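Local coordinates for protein EmGH1 (Erythrobacter marinus, PDB 5Z87) that probably hydrolyses beta-glucosidic bonds as a glycoside hydrolase of family 3, with a TIM-barrel domain, a second alpha/beta domain and a fibronectin type III-like domain, at residues M412-I417 against G617-S622; A702-V707 against F728-L733; N181-T186 against P263-A268; Q160-T165 against E213-A218; L420-N425 against C594-D599. One frame throughout, in Å; residues are numbered along the deposited sequence. Where two conformers were deposited one is given.

In the fold
From the N terminus, interaction 4 opens first and joins helices 155-171 and 201-216. Interaction 3 opens before interaction 4 has closed, so the two cross. Both lie in the TIM-barrel domain. Interaction 1 then closes a long loop between helix 403-416 and the segment after helix 607-615. Interaction 5 falls within that loop and pairs strands 418-422 and 596-601 of the C-terminal sheet. I417 of interaction 1 packs on L598 and D599 of interaction 5. Interaction 2 comes last and forms a hairpin in the fibronectin type III-like domain. It meets interaction 1 where S622 approaches K730. M412 of interaction 1 touches V161 of interaction 4, back at the barrel.

Interaction 1. Residues M412-I417 against G617-S622; sequences MAEESI and GDVNPS. With EDO (1,2-ethanediol), chain I.
The carbonyl oxygen of E414 is gripped by two waters that link it to the loop 617-622. Water 1 lies 2.6 Å from E414 O and also reaches N620 O. Its third partner in the segments is S622 OG, at 3.0 Å. Water 2 lies 2.9 Å from E414 O, bridges to I417 O and accepts from the backbone N of S622 at 2.9 Å. The closest side-chain packing is E414 on V619, which cross at about a right angle. E414 is extended (chi2 179°), and its carboxylate carbon CD sits 3.7 Å from V619 CG2. Its OE2 makes a salt bridge with R410 of the same helix. E415 CB points away from the loop, but a bend at chi2 (-81°) brings OE1 back to 3.9 Å from S622 OG. That is not a bond. OE1 instead forms salt bridges with R154 and K730, and K730 also bonds S622 OG. N620 N donates to O2 of an ethanediol, probably from the crystallisation liquor, at 2.6 Å. No hydrogen bond joins the two segments directly. The last part of helix 403-416 therefore meets the loop through water, and the charge of E415 is probably balanced by R154 and K730, which come from elsewhere in the chain.

Interaction 2. Residues A702-V707 against F728-L733; sequences AGQDVV and FQKVLL
A beta hairpin of the fibronectin type III-like domain pairs strands 703-713 and 724-733, and G703 faces L733 at one end of this antiparallel contact. Three hydrogen-bonded pairs, G703 with L733, D705 with V731 and V707 with Q729, give six backbone bonds. The straightest is V731 N to D705 O, 2.8 Å with an angle of 168°. Short CA-H...O contacts lie between them, such as Q704 CA to V731 O at 3.0 Å. Q704, V706, K730 and L732 share one face. The chain of Q704 crosses K730 at about a right angle, with OE1 3.9 Å from K730 CD. CG of K730 lies anti to the backbone N (chi1 -158°), which lays the chain along V706 CG2, 3.8 Å from CG. V706 CG1 comes 4.0 Å from CB of F728. K730 NZ bonds A152 O as well as its partners in 412-417 and 617-622. Q704 NE2 also reaches E415. V707, V731 and L733 lie on the other face, with V707 and L733 against V695 of strand 689-697. D705 there bonds Y673 and pairs with K624. A hairpin with one face packed on further strands is consistent with the beta sandwich of fibronectin type III-like domains.

Interaction 3. Residues N181-T186 against P263-A268; sequences NIDICT and PPFRAA. With EDO (1,2-ethanediol), chain K.
I182 meets P264 and F265 where a loop of the TIM-barrel domain, after strand 176-177, packs on helix 263-270. The apolar contacts dominate. I182 CD1 stands over one face of the F265 ring in a CH-pi contact, 3.8 Å from the centroid and 15° off the normal. CG1 of I182 lies between its backbone N and carbonyl carbon (chi1 55°), which sends CD1 across the ring. The same methyl reaches A268 CB at 4.3 Å, and I182 CB lies 4.2 Å from P264 CB. I184 CD1 adds a contact with P264 CG at 4.0 Å, the two side chains crossing at about a right angle. F265 also stacks edge-to-face with F235. A serine in place of F265 would remove the ring and is likely to leave I182 CD1 without the flat surface it rests on. No hydrogen bond crosses between the segments. N181 OD1 accepts from D183 N at 3.0 Å, an Asx turn. D183 OD2 bonds ND1 of H234, a residue of the pocket that holds dithiothreitol in this crystal. The other carboxylate oxygen, D183 OD1, sits at the edge of the F265 ring, 4.5 Å from CZ.

Interaction 4. Residues Q160-T165 against E213-A218; sequences QVFEAT and EGLQGA
The backbones of E163 and G214 approach to 4.4 Å between CA atoms, and E163 CA makes a CA-H...O contact of 3.3 Å to G214 O. G214 permits this approach. A side chain on it would point toward the other helix and come tight against F162 CB and E163 N. Beside the glycine, L215 packs on F162. L215 CG lies 3.8 Å from F162 CB, and L215 CD1 is 4.0 Å from F162 CD1. The other branch, L215 CD2, comes within 3.4 Å of F162 O and reaches T165 CG2 at 4.2 Å. CG of L215 stands beside its own backbone N (chi1 -79°), which carries CG toward F162. An asparagine at L215 would lack these methyls and would probably leave F162 and T165 with a gap between the helices. T165 OG1 turns back to its own helix and donates to V161 O at 2.9 Å. E163 OE2 makes salt bridges with R159 and R227. R227 lies between helix 201-216 and strand 229-235. The two helices flank strand 176-177 in sequence, and their close packing is that of adjacent outer helices in a TIM barrel.

Interaction 5. Residues L420-N425 against C594-D599; sequences LQNEGN and CPAILD
Q421 runs alongside I597 and ends on the carbonyl of C594. Its CB lies 4.0 Å from P595 O. A chi1 of 55° tucks CG over the backbone and lets the chain run along I597, with CG 3.9 Å from I597 CG1. The chain then runs extended, and CD passes 3.6 Å from I597 CD1. At the tip NE2 donates to C594 O at 2.9 Å, a bent bond with an angle of 134°. NE2 also bonds A591 O, and OE1 bonds the hydroxyl of Y660. Both polar ends of the amide are thus held, which should fix its rotation. The backbones pair antiparallel over a short length. L420 N donates to I597 O, and I597 N donates to Q421 O. Past the last bridge E423 N donates to P595 O at 2.7 Å. CB of E423 rests on P595 CB there. L420 fills the other end, with CD1 3.8 Å from I597 CG2. The same methyl lies 3.8 Å from D599 OD2, while D599 OD1 bonds H581. On the opposite face from Q421, N422 OD1 comes 3.8 Å from A596 CB and bonds the backbone N of L427. Strand 418-422 is the outermost, antiparallel strand of an otherwise parallel sheet in the C-terminal domain. The strand is thus joined in two ways: backbone bonds hold it to the sheet, and the Q421 amide binds carbonyls in the last turn of helix 588-593 (A591) and just after it (C594).

Interaction 1. Residues M412-I417 against G617-S622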
# COMPACT_ATOMS: atom_id res chain seq x y z
N MET A 412 -13.84 -0.27 -32.48
CA MET A 412 -13.17 0.07 -31.23
C MET A 412 -12.33 -1.11 -30.74
O MET A 412 -11.16 -0.94 -30.38
CB MET A 412 -14.18 0.50 -30.18
CG MET A 412 -13.55 1.10 -28.92
SD MET A 412 -12.46 2.51 -29.23
CE MET A 412 -13.39 3.87 -28.58
N ALA A 413 -12.90 -2.32 -30.76
CA ALA A 413 -12.15 -3.51 -30.39
C ALA A 413 -10.90 -3.68 -31.26
O ALA A 413 -9.81 -3.97 -30.74
CB ALA A 413 -13.05 -4.74 -30.47
N GLU A 414 -11.03 -3.48 -32.58
CA GLU A 414 -9.88 -3.58 -33.48
C GLU A 414 -8.77 -2.60 -33.11
O GLU A 414 -7.59 -2.87 -33.39
CB GLU A 414 -10.33 -3.35 -34.94
CG GLU A 414 -11.31 -4.43 -35.47
CD GLU A 414 -11.79 -4.21 -36.91
OE1 GLU A 414 -11.70 -3.08 -37.44
OE2 GLU A 414 -12.27 -5.20 -37.53
N GLU A 415 -9.10 -1.47 -32.49
CA GLU A 415 -8.09 -0.49 -32.09
C GLU A 415 -7.52 -0.77 -30.71
O GLU A 415 -6.49 -0.19 -30.35
CB GLU A 415 -8.66 0.93 -32.11
CG GLU A 415 -9.12 1.45 -33.46
CD GLU A 415 -7.97 1.96 -34.32
OE1 GLU A 415 -7.00 2.51 -33.75
OE2 GLU A 415 -8.04 1.81 -35.55
N SER A 416 -8.16 -1.63 -29.93
CA SER A 416 -7.86 -1.80 -28.51
C SER A 416 -7.06 -3.05 -28.19
O SER A 416 -6.26 -3.03 -27.25
CB SER A 416 -9.15 -1.86 -27.70
OG SER A 416 -9.87 -0.65 -27.85
N ILE A 417 -7.27 -4.14 -28.93
CA ILE A 417 -6.60 -5.39 -28.58
C ILE A 417 -5.09 -5.20 -28.65
O ILE A 417 -4.56 -4.59 -29.59
CB ILE A 417 -7.10 -6.53 -29.48
CG1 ILE A 417 -8.60 -6.73 -29.25
CG2 ILE A 417 -6.38 -7.81 -29.15
CD1 ILE A 417 -9.28 -7.56 -30.31
N GLY A 617 -4.28 -11.10 -39.61
CA GLY A 617 -3.56 -10.04 -40.27
C GLY A 617 -4.41 -9.03 -41.00
O GLY A 617 -3.86 -8.06 -41.52
N ASP A 618 -5.73 -9.23 -41.08
CA ASP A 618 -6.56 -8.21 -41.71
C ASP A 618 -6.49 -6.89 -40.95
O ASP A 618 -6.55 -5.82 -41.56
CB ASP A 618 -8.02 -8.68 -41.81
CG ASP A 618 -8.16 -10.03 -42.51
OD1 ASP A 618 -7.25 -10.42 -43.26
OD2 ASP A 618 -9.19 -10.70 -42.29
N VAL A 619 -6.34 -6.95 -39.64
CA VAL A 619 -6.11 -5.77 -38.81
C VAL A 619 -4.73 -5.91 -38.20
O VAL A 619 -4.39 -6.97 -37.67
CB VAL A 619 -7.20 -5.62 -37.73
CG1 VAL A 619 -6.83 -4.51 -36.75
CG2 VAL A 619 -8.56 -5.33 -38.37
N ASN A 620 -3.93 -4.87 -38.31
CA ASN A 620 -2.66 -4.83 -37.60
C ASN A 620 -2.91 -4.37 -36.16
O ASN A 620 -3.37 -3.24 -35.96
CB ASN A 620 -1.68 -3.91 -38.30
CG ASN A 620 -0.24 -4.19 -37.90
OD1 ASN A 620 -0.00 -4.88 -36.92
ND2 ASN A 620 0.71 -3.67 -38.67
N PRO A 621 -2.63 -5.20 -35.15
CA PRO A 621 -2.95 -4.79 -33.77
C PRO A 621 -2.16 -3.56 -33.36
O PRO A 621 -1.01 -3.37 -33.76
CB PRO A 621 -2.56 -6.02 -32.94
CG PRO A 621 -1.52 -6.71 -33.78
CD PRO A 621 -1.99 -6.51 -35.20
N SER A 622 -2.81 -2.69 -32.59
CA SER A 622 -2.24 -1.39 -32.28
C SER A 622 -2.61 -0.93 -30.88
O SER A 622 -2.38 0.24 -30.56
CB SER A 622 -2.71 -0.35 -33.30
OG SER A 622 -4.07 -0.02 -33.07
C1 EDO I . -3.69 -1.14 -40.51
O1 EDO I . -3.72 -0.25 -39.39
C2 EDO I . -4.95 -2.00 -40.54
O2 EDO I . -5.03 -2.71 -39.30
O HOH W 1 -5.53 -2.07 -34.68
O HOH W 2 -5.37 -3.78 -31.82

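Interaction 2. Residues A702-V707 against F728-L733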
# COMPACT_ATOMS: atom_id res chain seq x y z
N ALA A 702 1.45 -1.76 -43.51
CA ALA A 702 0.92 -0.59 -42.83
C ALA A 702 0.50 -0.96 -41.40
O ALA A 702 0.08 -2.09 -41.11
CB ALA A 702 -0.26 -0.00 -43.61
N GLY A 703 0.60 0.01 -40.51
CA GLY A 703 0.18 -0.24 -39.15
C GLY A 703 0.15 1.05 -38.35
O GLY A 703 0.60 2.10 -38.81
N GLN A 704 -0.37 0.94 -37.14
CA GLN A 704 -0.43 2.07 -36.24
C GLN A 704 0.51 1.89 -35.05
O GLN A 704 0.81 0.77 -34.62
CB GLN A 704 -1.85 2.27 -35.72
CG GLN A 704 -2.82 2.72 -36.80
CD GLN A 704 -4.22 2.89 -36.24
OE1 GLN A 704 -4.73 4.01 -36.14
NE2 GLN A 704 -4.84 1.80 -35.85
N ASP A 705 0.99 3.01 -34.54
CA ASP A 705 1.73 3.05 -33.29
C ASP A 705 1.26 4.25 -32.49
O ASP A 705 0.74 5.23 -33.04
CB ASP A 705 3.25 3.11 -33.54
CG ASP A 705 4.07 2.54 -32.39
OD1 ASP A 705 3.50 1.87 -31.50
OD2 ASP A 705 5.31 2.74 -32.38
N VAL A 706 1.43 4.18 -31.17
CA VAL A 706 1.11 5.29 -30.28
C VAL A 706 2.42 5.94 -29.85
O VAL A 706 3.16 5.39 -29.04
CB VAL A 706 0.28 4.84 -29.08
CG1 VAL A 706 -0.05 6.04 -28.21
CG2 VAL A 706 -1.00 4.14 -29.55
N VAL A 707 2.70 7.12 -30.41
CA VAL A 707 3.84 7.93 -30.02
C VAL A 707 3.57 8.54 -28.65
O VAL A 707 2.52 9.16 -28.44
CB VAL A 707 4.10 9.00 -31.08
CG1 VAL A 707 5.15 10.00 -30.65
CG2 VAL A 707 4.48 8.34 -32.40
N PHE A 728 0.23 11.93 -26.04
CA PHE A 728 0.32 10.77 -26.91
C PHE A 728 -0.42 11.04 -28.21
O PHE A 728 -1.31 11.89 -28.28
CB PHE A 728 -0.22 9.50 -26.24
CG PHE A 728 -1.71 9.51 -26.00
CD1 PHE A 728 -2.61 9.31 -27.04
CD2 PHE A 728 -2.20 9.71 -24.72
CE1 PHE A 728 -3.98 9.33 -26.81
CE2 PHE A 728 -3.57 9.71 -24.48
CZ PHE A 728 -4.46 9.51 -25.53
N GLN A 729 -0.06 10.28 -29.24
CA GLN A 729 -0.65 10.42 -30.56
C GLN A 729 -0.57 9.08 -31.28
O GLN A 729 0.53 8.61 -31.58
CB GLN A 729 0.08 11.49 -31.36
CG GLN A 729 -0.52 11.76 -32.73
CD GLN A 729 -1.99 12.10 -32.66
OE1 GLN A 729 -2.36 13.18 -32.20
NE2 GLN A 729 -2.84 11.17 -33.10
N LYS A 730 -1.71 8.46 -31.56
CA LYS A 730 -1.72 7.30 -32.43
C LYS A 730 -1.51 7.76 -33.88
O LYS A 730 -2.15 8.72 -34.32
CB LYS A 730 -3.02 6.52 -32.28
CG LYS A 730 -2.91 5.07 -32.74
CD LYS A 730 -4.11 4.25 -32.33
CE LYS A 730 -3.72 2.84 -31.97
NZ LYS A 730 -4.88 2.02 -31.57
N VAL A 731 -0.58 7.13 -34.58
CA VAL A 731 -0.32 7.43 -35.99
C VAL A 731 -0.52 6.17 -36.81
O VAL A 731 -0.36 5.04 -36.33
CB VAL A 731 1.10 7.99 -36.24
CG1 VAL A 731 1.28 9.30 -35.51
CG2 VAL A 731 2.16 6.98 -35.84
N LEU A 732 -0.92 6.37 -38.06
CA LEU A 732 -1.05 5.31 -39.05
C LEU A 732 -0.03 5.57 -40.15
O LEU A 732 0.04 6.69 -40.66
CB LEU A 732 -2.48 5.26 -39.63
CG LEU A 732 -2.70 4.38 -40.86
CD1 LEU A 732 -2.48 2.90 -40.56
CD2 LEU A 732 -4.10 4.61 -41.45
N LEU A 733 0.77 4.56 -40.47
CA LEU A 733 1.89 4.72 -41.39
C LEU A 733 1.92 3.60 -42.40
O LEU A 733 1.75 2.42 -42.05
CB LEU A 733 3.25 4.75 -40.63
CG LEU A 733 3.53 5.92 -39.68
CD1 LEU A 733 4.89 5.73 -38.94
CD2 LEU A 733 3.51 7.21 -40.45
O HOH W 3 -4.19 6.76 -36.26

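Interaction 3. Residues N181-T186 against P263-A268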
# COMPACT_ATOMS: atom_id res chain seq x y z
N ASN A 181 -16.47 6.35 -14.73
CA ASN A 181 -15.57 6.06 -13.62
C ASN A 181 -14.20 6.61 -14.01
O ASN A 181 -13.58 6.14 -14.97
CB ASN A 181 -15.54 4.55 -13.39
CG ASN A 181 -14.56 4.12 -12.29
OD1 ASN A 181 -13.43 4.61 -12.20
ND2 ASN A 181 -15.00 3.18 -11.46
N ILE A 182 -13.73 7.62 -13.28
CA ILE A 182 -12.43 8.18 -13.61
C ILE A 182 -11.49 8.03 -12.42
O ILE A 182 -10.63 8.89 -12.18
CB ILE A 182 -12.55 9.63 -14.08
CG1 ILE A 182 -13.28 10.49 -13.04
CG2 ILE A 182 -13.31 9.66 -15.40
CD1 ILE A 182 -13.44 11.96 -13.49
N ASP A 183 -11.64 6.93 -11.69
CA ASP A 183 -10.66 6.54 -10.68
C ASP A 183 -9.35 6.13 -11.35
O ASP A 183 -9.29 5.87 -12.56
CB ASP A 183 -11.20 5.39 -9.83
CG ASP A 183 -12.51 5.75 -9.11
OD1 ASP A 183 -12.58 6.87 -8.55
OD2 ASP A 183 -13.47 4.94 -9.13
N ILE A 184 -8.29 6.09 -10.55
CA ILE A 184 -6.96 5.72 -11.01
C ILE A 184 -6.69 4.30 -10.55
O ILE A 184 -6.83 3.99 -9.36
CB ILE A 184 -5.90 6.68 -10.45
CG1 ILE A 184 -6.36 8.14 -10.59
CG2 ILE A 184 -4.53 6.45 -11.10
CD1 ILE A 184 -6.48 8.60 -12.05
N CYS A 185 -6.32 3.43 -11.49
CA CYS A 185 -6.04 2.03 -11.16
C CYS A 185 -4.57 1.91 -10.78
O CYS A 185 -3.71 1.70 -11.62
CB CYS A 185 -6.36 1.10 -12.33
SG CYS A 185 -6.04 -0.68 -11.89
N THR A 186 -4.27 2.07 -9.49
CA THR A 186 -2.93 1.82 -8.97
C THR A 186 -2.79 0.45 -8.33
O THR A 186 -1.67 0.05 -7.98
CB THR A 186 -2.55 2.89 -7.92
OG1 THR A 186 -3.50 2.84 -6.85
CG2 THR A 186 -2.54 4.28 -8.54
N PRO A 263 -6.70 15.25 -11.14
CA PRO A 263 -6.63 15.92 -12.47
C PRO A 263 -7.74 15.48 -13.43
O PRO A 263 -8.27 16.32 -14.18
CB PRO A 263 -5.24 15.53 -13.00
CG PRO A 263 -4.42 15.40 -11.73
CD PRO A 263 -5.36 14.80 -10.70
N PRO A 264 -8.14 14.20 -13.46
CA PRO A 264 -9.28 13.86 -14.33
C PRO A 264 -10.59 14.48 -13.88
O PRO A 264 -11.39 14.91 -14.72
CB PRO A 264 -9.32 12.32 -14.29
CG PRO A 264 -8.49 11.93 -13.12
CD PRO A 264 -7.44 12.99 -12.98
N PHE A 265 -10.84 14.52 -12.57
CA PHE A 265 -12.02 15.22 -12.06
C PHE A 265 -11.95 16.70 -12.39
O PHE A 265 -12.93 17.30 -12.84
CB PHE A 265 -12.14 15.02 -10.55
CG PHE A 265 -12.66 13.66 -10.15
CD1 PHE A 265 -14.02 13.39 -10.17
CD2 PHE A 265 -11.77 12.67 -9.72
CE1 PHE A 265 -14.49 12.14 -9.79
CE2 PHE A 265 -12.24 11.42 -9.35
CZ PHE A 265 -13.60 11.15 -9.38
N ARG A 266 -10.78 17.32 -12.18
CA ARG A 266 -10.67 18.74 -12.46
C ARG A 266 -10.95 19.04 -13.93
O ARG A 266 -11.66 20.00 -14.24
CB ARG A 266 -9.28 19.26 -12.08
CG ARG A 266 -9.15 20.77 -12.25
CD ARG A 266 -7.78 21.27 -11.83
NE ARG A 266 -7.65 22.72 -12.00
CZ ARG A 266 -7.42 23.59 -11.02
NH1 ARG A 266 -7.26 23.17 -9.77
NH2 ARG A 266 -7.33 24.89 -11.30
N ALA A 267 -10.43 18.20 -14.83
CA ALA A 267 -10.68 18.41 -16.25
C ALA A 267 -12.14 18.16 -16.61
O ALA A 267 -12.74 18.94 -17.36
CB ALA A 267 -9.76 17.52 -17.08
N ALA A 268 -12.72 17.08 -16.09
CA ALA A 268 -14.14 16.80 -16.33
C ALA A 268 -15.03 17.94 -15.85
O ALA A 268 -16.00 18.30 -16.53
CB ALA A 268 -14.54 15.51 -15.60
C1 EDO K . -6.85 25.86 -7.18
O1 EDO K . -6.04 26.22 -6.05
C2 EDO K . -7.00 27.10 -8.06
O2 EDO K . -6.00 27.11 -9.08

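Interaction 4. Residues Q160-T165 against E213-A218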
# COMPACT_ATOMS: atom_id res chain seq x y z
N GLN A 160 -16.99 9.28 -29.84
CA GLN A 160 -18.03 8.69 -30.67
C GLN A 160 -18.77 7.57 -29.94
O GLN A 160 -19.99 7.45 -30.05
CB GLN A 160 -17.43 8.13 -31.96
CG GLN A 160 -16.86 9.15 -32.90
CD GLN A 160 -16.04 8.50 -33.99
OE1 GLN A 160 -14.97 8.97 -34.35
NE2 GLN A 160 -16.53 7.38 -34.52
N VAL A 161 -18.03 6.73 -29.21
CA VAL A 161 -18.67 5.62 -28.51
C VAL A 161 -19.69 6.13 -27.51
O VAL A 161 -20.79 5.57 -27.37
CB VAL A 161 -17.61 4.73 -27.83
CG1 VAL A 161 -18.23 4.00 -26.63
CG2 VAL A 161 -17.06 3.74 -28.83
N PHE A 162 -19.36 7.21 -26.81
CA PHE A 162 -20.27 7.70 -25.79
C PHE A 162 -21.31 8.66 -26.35
O PHE A 162 -22.36 8.83 -25.74
CB PHE A 162 -19.46 8.29 -24.63
CG PHE A 162 -18.82 7.21 -23.80
CD1 PHE A 162 -19.56 6.52 -22.86
CD2 PHE A 162 -17.51 6.80 -24.04
CE1 PHE A 162 -19.00 5.49 -22.12
CE2 PHE A 162 -16.94 5.76 -23.31
CZ PHE A 162 -17.69 5.11 -22.34
N GLU A 163 -21.07 9.23 -27.53
CA GLU A 163 -22.15 9.87 -28.27
C GLU A 163 -23.22 8.85 -28.64
O GLU A 163 -24.42 9.09 -28.43
CB GLU A 163 -21.59 10.57 -29.50
CG GLU A 163 -22.60 11.38 -30.32
CD GLU A 163 -22.02 11.84 -31.63
OE1 GLU A 163 -22.04 11.05 -32.59
OE2 GLU A 163 -21.52 12.99 -31.70
N ALA A 164 -22.81 7.69 -29.15
CA ALA A 164 -23.77 6.63 -29.46
C ALA A 164 -24.47 6.15 -28.20
O ALA A 164 -25.69 5.91 -28.22
CB ALA A 164 -23.07 5.45 -30.15
N THR A 165 -23.73 6.02 -27.10
CA THR A 165 -24.33 5.57 -25.85
C THR A 165 -25.35 6.58 -25.33
O THR A 165 -26.41 6.19 -24.81
CB THR A 165 -23.23 5.35 -24.80
OG1 THR A 165 -22.32 4.33 -25.24
CG2 THR A 165 -23.85 4.93 -23.48
N GLU A 213 -17.60 14.76 -23.01
CA GLU A 213 -18.01 15.49 -24.20
C GLU A 213 -18.76 14.60 -25.18
O GLU A 213 -19.50 15.12 -26.02
CB GLU A 213 -16.78 16.17 -24.82
CG GLU A 213 -16.31 17.35 -23.94
CD GLU A 213 -15.03 18.05 -24.41
OE1 GLU A 213 -14.03 17.36 -24.74
OE2 GLU A 213 -15.03 19.30 -24.40
N GLY A 214 -18.62 13.27 -25.08
CA GLY A 214 -19.46 12.37 -25.85
C GLY A 214 -20.85 12.19 -25.26
O GLY A 214 -21.84 12.18 -25.99
N LEU A 215 -20.93 12.04 -23.94
CA LEU A 215 -22.23 11.80 -23.31
C LEU A 215 -23.06 13.08 -23.19
O LEU A 215 -24.29 13.03 -23.33
CB LEU A 215 -22.03 11.18 -21.92
CG LEU A 215 -21.72 9.68 -21.89
CD1 LEU A 215 -21.27 9.26 -20.48
CD2 LEU A 215 -22.93 8.86 -22.34
N GLN A 216 -22.42 14.22 -22.93
CA GLN A 216 -23.12 15.48 -22.72
C GLN A 216 -23.09 16.40 -23.93
O GLN A 216 -23.88 17.35 -23.97
CB GLN A 216 -22.51 16.25 -21.53
CG GLN A 216 -22.71 15.61 -20.16
CD GLN A 216 -22.45 16.58 -19.00
OE1 GLN A 216 -22.86 16.33 -17.87
NE2 GLN A 216 -21.76 17.69 -19.29
N GLY A 217 -22.20 16.15 -24.89
CA GLY A 217 -21.89 17.14 -25.90
C GLY A 217 -20.83 18.11 -25.42
O GLY A 217 -20.47 18.17 -24.24
N ALA A 218 -20.32 18.88 -26.37
CA ALA A 218 -19.39 19.94 -26.04
C ALA A 218 -20.04 20.92 -25.06
O ALA A 218 -21.25 21.16 -25.14
CB ALA A 218 -18.95 20.65 -27.31

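Interaction 5. Residues L420-N425 against C594-D599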
# COMPACT_ATOMS: atom_id res chain seq x y z
N LEU A 420 0.77 -8.47 -26.93
CA LEU A 420 1.71 -8.44 -25.81
C LEU A 420 3.08 -8.97 -26.21
O LEU A 420 4.11 -8.37 -25.86
CB LEU A 420 1.17 -9.26 -24.63
CG LEU A 420 -0.02 -8.73 -23.83
CD1 LEU A 420 -0.34 -9.68 -22.71
CD2 LEU A 420 0.25 -7.33 -23.29
N GLN A 421 3.12 -10.11 -26.89
CA GLN A 421 4.38 -10.68 -27.38
C GLN A 421 4.11 -11.53 -28.62
O GLN A 421 3.03 -12.12 -28.77
CB GLN A 421 5.08 -11.52 -26.31
CG GLN A 421 4.24 -12.63 -25.72
CD GLN A 421 4.81 -13.12 -24.41
OE1 GLN A 421 4.97 -12.34 -23.48
NE2 GLN A 421 5.12 -14.41 -24.32
N ASN A 422 5.10 -11.58 -29.50
CA ASN A 422 4.98 -12.29 -30.75
C ASN A 422 6.31 -12.97 -31.08
O ASN A 422 6.92 -12.74 -32.12
CB ASN A 422 4.57 -11.34 -31.87
CG ASN A 422 4.02 -12.07 -33.08
OD1 ASN A 422 3.61 -13.23 -32.98
ND2 ASN A 422 4.00 -11.41 -34.23
N GLU A 423 6.78 -13.82 -30.16
CA GLU A 423 8.10 -14.42 -30.29
C GLU A 423 8.18 -15.29 -31.55
O GLU A 423 7.37 -16.20 -31.75
CB GLU A 423 8.41 -15.26 -29.04
CG GLU A 423 9.08 -14.49 -27.90
CD GLU A 423 9.00 -15.24 -26.58
OE1 GLU A 423 9.13 -16.49 -26.59
OE2 GLU A 423 8.82 -14.58 -25.53
N GLY A 424 9.15 -14.98 -32.42
CA GLY A 424 9.30 -15.70 -33.67
C GLY A 424 8.24 -15.40 -34.71
O GLY A 424 8.17 -16.12 -35.71
N ASN A 425 7.42 -14.37 -34.51
CA ASN A 425 6.47 -13.91 -35.52
C ASN A 425 5.46 -15.00 -35.88
O ASN A 425 5.12 -15.21 -37.05
CB ASN A 425 7.20 -13.39 -36.75
CG ASN A 425 7.87 -12.05 -36.50
OD1 ASN A 425 7.22 -11.00 -36.50
ND2 ASN A 425 9.18 -12.07 -36.29
N CYS A 594 4.31 -19.32 -23.85
CA CYS A 594 3.52 -19.18 -25.06
C CYS A 594 4.01 -17.99 -25.87
O CYS A 594 3.99 -16.86 -25.38
CB CYS A 594 2.05 -19.02 -24.73
SG CYS A 594 1.04 -18.74 -26.20
N PRO A 595 4.43 -18.19 -27.12
CA PRO A 595 5.17 -17.13 -27.82
C PRO A 595 4.33 -15.94 -28.26
O PRO A 595 4.89 -14.86 -28.46
CB PRO A 595 5.76 -17.86 -29.03
CG PRO A 595 4.87 -19.05 -29.24
CD PRO A 595 4.45 -19.47 -27.85
N ALA A 596 3.02 -16.11 -28.48
CA ALA A 596 2.18 -15.04 -29.02
C ALA A 596 0.96 -14.88 -28.13
O ALA A 596 0.22 -15.84 -27.90
CB ALA A 596 1.75 -15.33 -30.46
N ILE A 597 0.76 -13.67 -27.61
CA ILE A 597 -0.33 -13.39 -26.68
C ILE A 597 -1.02 -12.11 -27.11
O ILE A 597 -0.37 -11.07 -27.28
CB ILE A 597 0.15 -13.28 -25.22
CG1 ILE A 597 0.93 -14.53 -24.82
CG2 ILE A 597 -1.03 -13.08 -24.29
CD1 ILE A 597 1.57 -14.43 -23.48
N LEU A 598 -2.34 -12.18 -27.30
CA LEU A 598 -3.19 -11.02 -27.46
C LEU A 598 -3.86 -10.73 -26.12
O LEU A 598 -4.28 -11.65 -25.42
CB LEU A 598 -4.27 -11.27 -28.52
CG LEU A 598 -3.79 -11.39 -29.96
CD1 LEU A 598 -4.97 -11.55 -30.90
CD2 LEU A 598 -2.99 -10.16 -30.33
N ASP A 599 -3.95 -9.45 -25.76
CA ASP A 599 -4.66 -9.05 -24.56
C ASP A 599 -5.89 -8.27 -24.98
O ASP A 599 -5.78 -7.14 -25.48
CB ASP A 599 -3.79 -8.24 -23.61
CG ASP A 599 -4.30 -8.27 -22.17
OD1 ASP A 599 -5.53 -8.48 -21.98
OD2 ASP A 599 -3.48 -8.11 -21.24